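Local coordinates for serine--tRNA ligase, cytoplasmic (Candida albicans, PDB 3QO8), which charges tRNA(Ser) with serine, first activating the amino acid with ATP to Ser-AMP and then passing it to the acceptor end of the tRNA, at residues A[191-202]-A[322-330]. Sequence-based numbering, arbitrary orientation.
Sequences LINYGLSFLSSK and CSEEFYQSL. With SSA (5'-O-(N-(L-seryl)-sulfamoyl)adenosine), chain D.
The F198 ring takes F326 over one face: the F326 edge is directed at it in a T-shaped stack, planes 76° apart, and F326 CB adds a CH-pi contact 4.3 Å from the F198 ring centroid. At the rim of F198 lie C322 O, 3.5 Å from F198 CE2, and, in plane, E325 CB. The Y194 ring is turned only 23° from that of F326 but slid well aside, so the two hardly overlap and meet where Y194 CD2 comes 3.3 Å from F326 CE1. One face of Y194 carries F198 CB near its rim; at its edge, in plane, stands S329 OG. The F326 edge meets F198 CG and L191 CD2, the latter 4.1 Å from F326 CZ and also touching L330 CD1. F326 is the knob among L191, Y194, G195 and F198, CG anti to the backbone N (chi1 -176°). Helices 183-200 and 312-329 pack obliquely antiparallel, segment axes 11.4 Å apart; the former, leading into strand 205-208 and reaching the second subunit through N193 and S197, is consistent with the motif 1 helix of class II synthetases. Strand 363-372 covers S323 and Y327. Q328, S329 and L330 touch, chiefly through backbone atoms, a second seryl-sulfamoyl-adenosine, distinct from the one in the active site. Y194 OH lies 2.6 Å from S329 OG, which itself donates to F326 O one turn back. At the other end, K202, bent at its last torsion, forms a salt bridge to E325, NZ to OE1 2.8 Å, on the syn side but tilted out of the carboxylate plane; K202 CD lies 3.5 Å from C322 SG.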
loop_
_atom_site.group_PDB
_atom_site.type_symbol
_atom_site.label_atom_id
_atom_site.label_comp_id
_atom_site.label_asym_id
_atom_site.label_seq_id
_atom_site.Cartn_x
_atom_site.Cartn_y
_atom_site.Cartn_z
ATOM N N LEU A 191 3.173 -17.515 3.629
ATOM C CA LEU A 191 4.019 -17.430 2.431
ATOM C C LEU A 191 5.038 -16.292 2.512
ATOM O O LEU A 191 6.193 -16.449 2.120
ATOM C CB LEU A 191 3.174 -17.283 1.167
ATOM C CG LEU A 191 2.562 -18.622 0.737
ATOM C CD1 LEU A 191 1.437 -18.388 -0.227
ATOM C CD2 LEU A 191 3.652 -19.508 0.121
ATOM N N ILE A 192 4.608 -15.146 3.026
ATOM C CA ILE A 192 5.523 -14.027 3.186
ATOM C C ILE A 192 6.693 -14.411 4.112
ATOM O O ILE A 192 7.863 -14.194 3.786
ATOM C CB ILE A 192 4.789 -12.805 3.764
ATOM C CG1 ILE A 192 3.814 -12.230 2.728
ATOM C CG2 ILE A 192 5.789 -11.754 4.205
ATOM C CD1 ILE A 192 2.762 -11.289 3.328
ATOM N N ASN A 193 6.376 -14.991 5.264
ATOM C CA ASN A 193 7.417 -15.338 6.243
ATOM C C ASN A 193 8.272 -16.541 5.863
ATOM O O ASN A 193 9.493 -16.564 6.091
ATOM C CB ASN A 193 6.801 -15.520 7.630
ATOM C CG ASN A 193 6.304 -14.210 8.194
ATOM O OD1 ASN A 193 7.023 -13.219 8.183
ATOM N ND2 ASN A 193 5.074 -14.193 8.664
ATOM N N TYR A 194 7.638 -17.540 5.273
ATOM C CA TYR A 194 8.402 -18.674 4.755
ATOM C C TYR A 194 9.369 -18.193 3.669
ATOM O O TYR A 194 10.563 -18.513 3.695
ATOM C CB TYR A 194 7.481 -19.795 4.250
ATOM C CG TYR A 194 8.242 -20.925 3.586
ATOM C CD1 TYR A 194 9.373 -21.471 4.193
ATOM C CD2 TYR A 194 7.858 -21.409 2.339
ATOM C CE1 TYR A 194 10.088 -22.488 3.589
ATOM C CE2 TYR A 194 8.565 -22.434 1.724
ATOM C CZ TYR A 194 9.678 -22.969 2.359
ATOM O OH TYR A 194 10.390 -23.982 1.762
ATOM N N GLY A 195 8.861 -17.388 2.744
ATOM C CA GLY A 195 9.679 -16.827 1.681
ATOM C C GLY A 195 10.875 -16.033 2.183
ATOM O O GLY A 195 11.989 -16.181 1.659
ATOM N N LEU A 196 10.658 -15.175 3.184
ATOM C CA LEU A 196 11.762 -14.411 3.776
ATOM C C LEU A 196 12.769 -15.333 4.452
ATOM O O LEU A 196 13.981 -15.166 4.306
ATOM C CB LEU A 196 11.237 -13.386 4.794
ATOM C CG LEU A 196 10.497 -12.196 4.190
ATOM C CD1 LEU A 196 9.845 -11.328 5.276
ATOM C CD2 LEU A 196 11.467 -11.362 3.353
ATOM N N SER A 197 12.261 -16.311 5.194
ATOM C CA SER A 197 13.126 -17.230 5.929
ATOM C C SER A 197 13.929 -18.067 4.950
ATOM O O SER A 197 15.140 -18.279 5.127
ATOM C CB SER A 197 12.294 -18.143 6.830
ATOM O OG SER A 197 13.124 -19.022 7.564
ATOM N N PHE A 198 13.239 -18.524 3.904
ATOM C CA PHE A 198 13.838 -19.343 2.851
ATOM C C PHE A 198 15.008 -18.614 2.188
ATOM O O PHE A 198 16.098 -19.165 2.055
ATOM C CB PHE A 198 12.764 -19.687 1.812
ATOM C CG PHE A 198 13.253 -20.548 0.673
ATOM C CD1 PHE A 198 13.260 -21.938 0.780
ATOM C CD2 PHE A 198 13.661 -19.970 -0.517
ATOM C CE1 PHE A 198 13.697 -22.731 -0.277
ATOM C CE2 PHE A 198 14.099 -20.759 -1.589
ATOM C CZ PHE A 198 14.107 -22.144 -1.466
ATOM N N LEU A 199 14.788 -17.367 1.781
ATOM C CA LEU A 199 15.847 -16.616 1.112
ATOM C C LEU A 199 16.930 -16.176 2.090
ATOM O O LEU A 199 18.114 -16.144 1.749
ATOM C CB LEU A 199 15.278 -15.412 0.366
ATOM C CG LEU A 199 14.457 -15.700 -0.898
ATOM C CD1 LEU A 199 13.953 -14.388 -1.500
ATOM C CD2 LEU A 199 15.277 -16.504 -1.935
ATOM N N SER A 200 16.527 -15.836 3.309
ATOM C CA SER A 200 17.488 -15.421 4.326
ATOM C C SER A 200 18.493 -16.555 4.601
ATOM O O SER A 200 19.685 -16.314 4.807
ATOM C CB SER A 200 16.758 -14.980 5.606
ATOM O OG SER A 200 17.640 -14.953 6.706
ATOM N N SER A 201 18.012 -17.796 4.582
ATOM C CA SER A 201 18.881 -18.952 4.787
ATOM C C SER A 201 19.885 -19.098 3.656
ATOM O O SER A 201 20.875 -19.806 3.791
ATOM C CB SER A 201 18.055 -20.239 4.886
ATOM O OG SER A 201 17.384 -20.299 6.128
ATOM N N LYS A 202 19.606 -18.457 2.528
ATOM C CA LYS A 202 20.492 -18.528 1.375
ATOM C C LYS A 202 21.380 -17.295 1.258
ATOM O O LYS A 202 22.010 -17.074 0.231
ATOM C CB LYS A 202 19.678 -18.702 0.101
ATOM C CG LYS A 202 19.043 -20.064 -0.016
ATOM C CD LYS A 202 18.186 -20.164 -1.245
ATOM C CE LYS A 202 17.589 -21.543 -1.340
ATOM N NZ LYS A 202 18.662 -22.577 -1.407
ATOM N N CYS A 322 16.713 -21.135 -7.193
ATOM C CA CYS A 322 16.123 -20.801 -5.890
ATOM C C CYS A 322 14.594 -20.851 -5.927
ATOM O O CYS A 322 13.960 -21.383 -5.017
ATOM C CB CYS A 322 16.568 -19.407 -5.402
ATOM S SG CYS A 322 18.193 -19.373 -4.621
ATOM N N SER A 323 13.996 -20.261 -6.953
ATOM C CA SER A 323 12.536 -20.305 -7.070
ATOM C C SER A 323 12.019 -21.735 -7.293
ATOM O O SER A 323 10.988 -22.139 -6.739
ATOM C CB SER A 323 12.071 -19.372 -8.182
ATOM O OG SER A 323 12.339 -18.016 -7.827
ATOM N N GLU A 324 12.725 -22.506 -8.117
ATOM C CA GLU A 324 12.319 -23.895 -8.326
ATOM C C GLU A 324 12.314 -24.655 -7.002
ATOM O O GLU A 324 11.360 -25.366 -6.673
ATOM C CB GLU A 324 13.260 -24.576 -9.310
ATOM C CG GLU A 324 13.168 -24.018 -10.716
ATOM C CD GLU A 324 14.031 -24.808 -11.681
ATOM O OE1 GLU A 324 13.700 -25.987 -11.955
ATOM O OE2 GLU A 324 15.038 -24.255 -12.154
ATOM N N GLU A 325 13.388 -24.505 -6.239
ATOM C CA GLU A 325 13.485 -25.171 -4.951
ATOM C C GLU A 325 12.319 -24.763 -4.052
ATOM O O GLU A 325 11.716 -25.596 -3.371
ATOM C CB GLU A 325 14.827 -24.861 -4.281
ATOM C CG GLU A 325 15.027 -25.579 -2.961
ATOM C CD GLU A 325 16.308 -25.155 -2.231
ATOM O OE1 GLU A 325 17.122 -24.400 -2.812
ATOM O OE2 GLU A 325 16.487 -25.575 -1.067
ATOM N N PHE A 326 11.991 -23.476 -4.053
ATOM C CA PHE A 326 10.852 -22.988 -3.284
ATOM C C PHE A 326 9.550 -23.712 -3.679
ATOM O O PHE A 326 8.819 -24.195 -2.806
ATOM C CB PHE A 326 10.716 -21.465 -3.452
ATOM C CG PHE A 326 9.612 -20.842 -2.612
ATOM C CD1 PHE A 326 9.818 -20.535 -1.276
ATOM C CD2 PHE A 326 8.370 -20.567 -3.174
ATOM C CE1 PHE A 326 8.810 -19.954 -0.510
ATOM C CE2 PHE A 326 7.353 -19.997 -2.416
ATOM C CZ PHE A 326 7.570 -19.695 -1.080
ATOM N N TYR A 327 9.249 -23.796 -4.979
ATOM C CA TYR A 327 8.010 -24.468 -5.398
ATOM C C TYR A 327 8.052 -25.972 -5.179
ATOM O O TYR A 327 7.035 -26.600 -4.857
ATOM C CB TYR A 327 7.590 -24.068 -6.827
ATOM C CG TYR A 327 7.191 -22.627 -6.771
ATOM C CD1 TYR A 327 5.945 -22.264 -6.296
ATOM C CD2 TYR A 327 8.097 -21.623 -7.076
ATOM C CE1 TYR A 327 5.589 -20.930 -6.164
ATOM C CE2 TYR A 327 7.748 -20.282 -6.947
ATOM C CZ TYR A 327 6.497 -19.948 -6.490
ATOM O OH TYR A 327 6.147 -18.618 -6.340
ATOM N N GLN A 328 9.236 -26.552 -5.318
ATOM C CA GLN A 328 9.377 -27.967 -4.998
ATOM C C GLN A 328 9.036 -28.208 -3.534
ATOM O O GLN A 328 8.393 -29.205 -3.191
ATOM C CB GLN A 328 10.793 -28.449 -5.291
ATOM C CG GLN A 328 11.086 -28.518 -6.761
ATOM C CD GLN A 328 12.436 -29.115 -7.034
ATOM O OE1 GLN A 328 12.977 -29.837 -6.199
ATOM N NE2 GLN A 328 12.994 -28.822 -8.205
ATOM N N SER A 329 9.452 -27.278 -2.680
ATOM C CA SER A 329 9.236 -27.402 -1.238
ATOM C C SER A 329 7.750 -27.299 -0.886
ATOM O O SER A 329 7.310 -27.781 0.158
ATOM C CB SER A 329 10.047 -26.345 -0.476
ATOM O OG SER A 329 9.351 -25.114 -0.393
ATOM N N LEU A 330 6.975 -26.678 -1.770
ATOM C CA LEU A 330 5.532 -26.593 -1.583
ATOM C C LEU A 330 4.801 -27.720 -2.302
ATOM O O LEU A 330 3.578 -27.826 -2.211
ATOM C CB LEU A 330 5.003 -25.248 -2.094
ATOM C CG LEU A 330 5.400 -24.010 -1.289
ATOM C CD1 LEU A 330 5.144 -22.725 -2.092
ATOM C CD2 LEU A 330 4.621 -24.002 0.017
HETATM N N10 SSA D . 10.240 -35.885 -0.839
HETATM C CA SSA D . 9.221 -35.759 0.186
HETATM C CB SSA D . 9.715 -34.786 1.253
HETATM O OG SSA D . 8.699 -34.579 2.241
HETATM C C9 SSA D . 7.945 -35.253 -0.429
HETATM O O9 SSA D . 6.939 -35.119 0.248
HETATM N N8 SSA D . 7.985 -34.959 -1.728
HETATM S S1 SSA D . 6.746 -34.247 -2.460
HETATM O O1S SSA D . 7.175 -33.775 -3.747
HETATM O O2S SSA D . 5.664 -35.185 -2.607
HETATM O "O5'" SSA D . 6.265 -33.069 -1.593
HETATM C "C5'" SSA D . 6.913 -31.800 -1.629
HETATM C "C4'" SSA D . 6.486 -31.017 -0.391
HETATM O "O4'" SSA D . 5.136 -30.561 -0.511
HETATM C "C3'" SSA D . 6.528 -31.882 0.858
HETATM O "O3'" SSA D . 7.746 -31.680 1.580
HETATM C "C2'" SSA D . 5.347 -31.425 1.684
HETATM O "O2'" SSA D . 5.761 -30.436 2.623
HETATM C "C1'" SSA D . 4.395 -30.786 0.692
HETATM N N9 SSA D . 3.289 -31.747 0.471
HETATM C C8 SSA D . 3.102 -32.539 -0.601
HETATM N N7 SSA D . 1.982 -33.275 -0.399
HETATM C C5 SSA D . 1.476 -32.939 0.808
HETATM C C6 SSA D . 0.366 -33.347 1.536
HETATM N N6 SSA D . -0.488 -34.286 1.050
HETATM N N1 SSA D . 0.145 -32.794 2.751
HETATM C C2 SSA D . 0.969 -31.862 3.250
HETATM N N3 SSA D . 2.044 -31.449 2.568
HETATM C C4 SSA D . 2.314 -31.978 1.350
#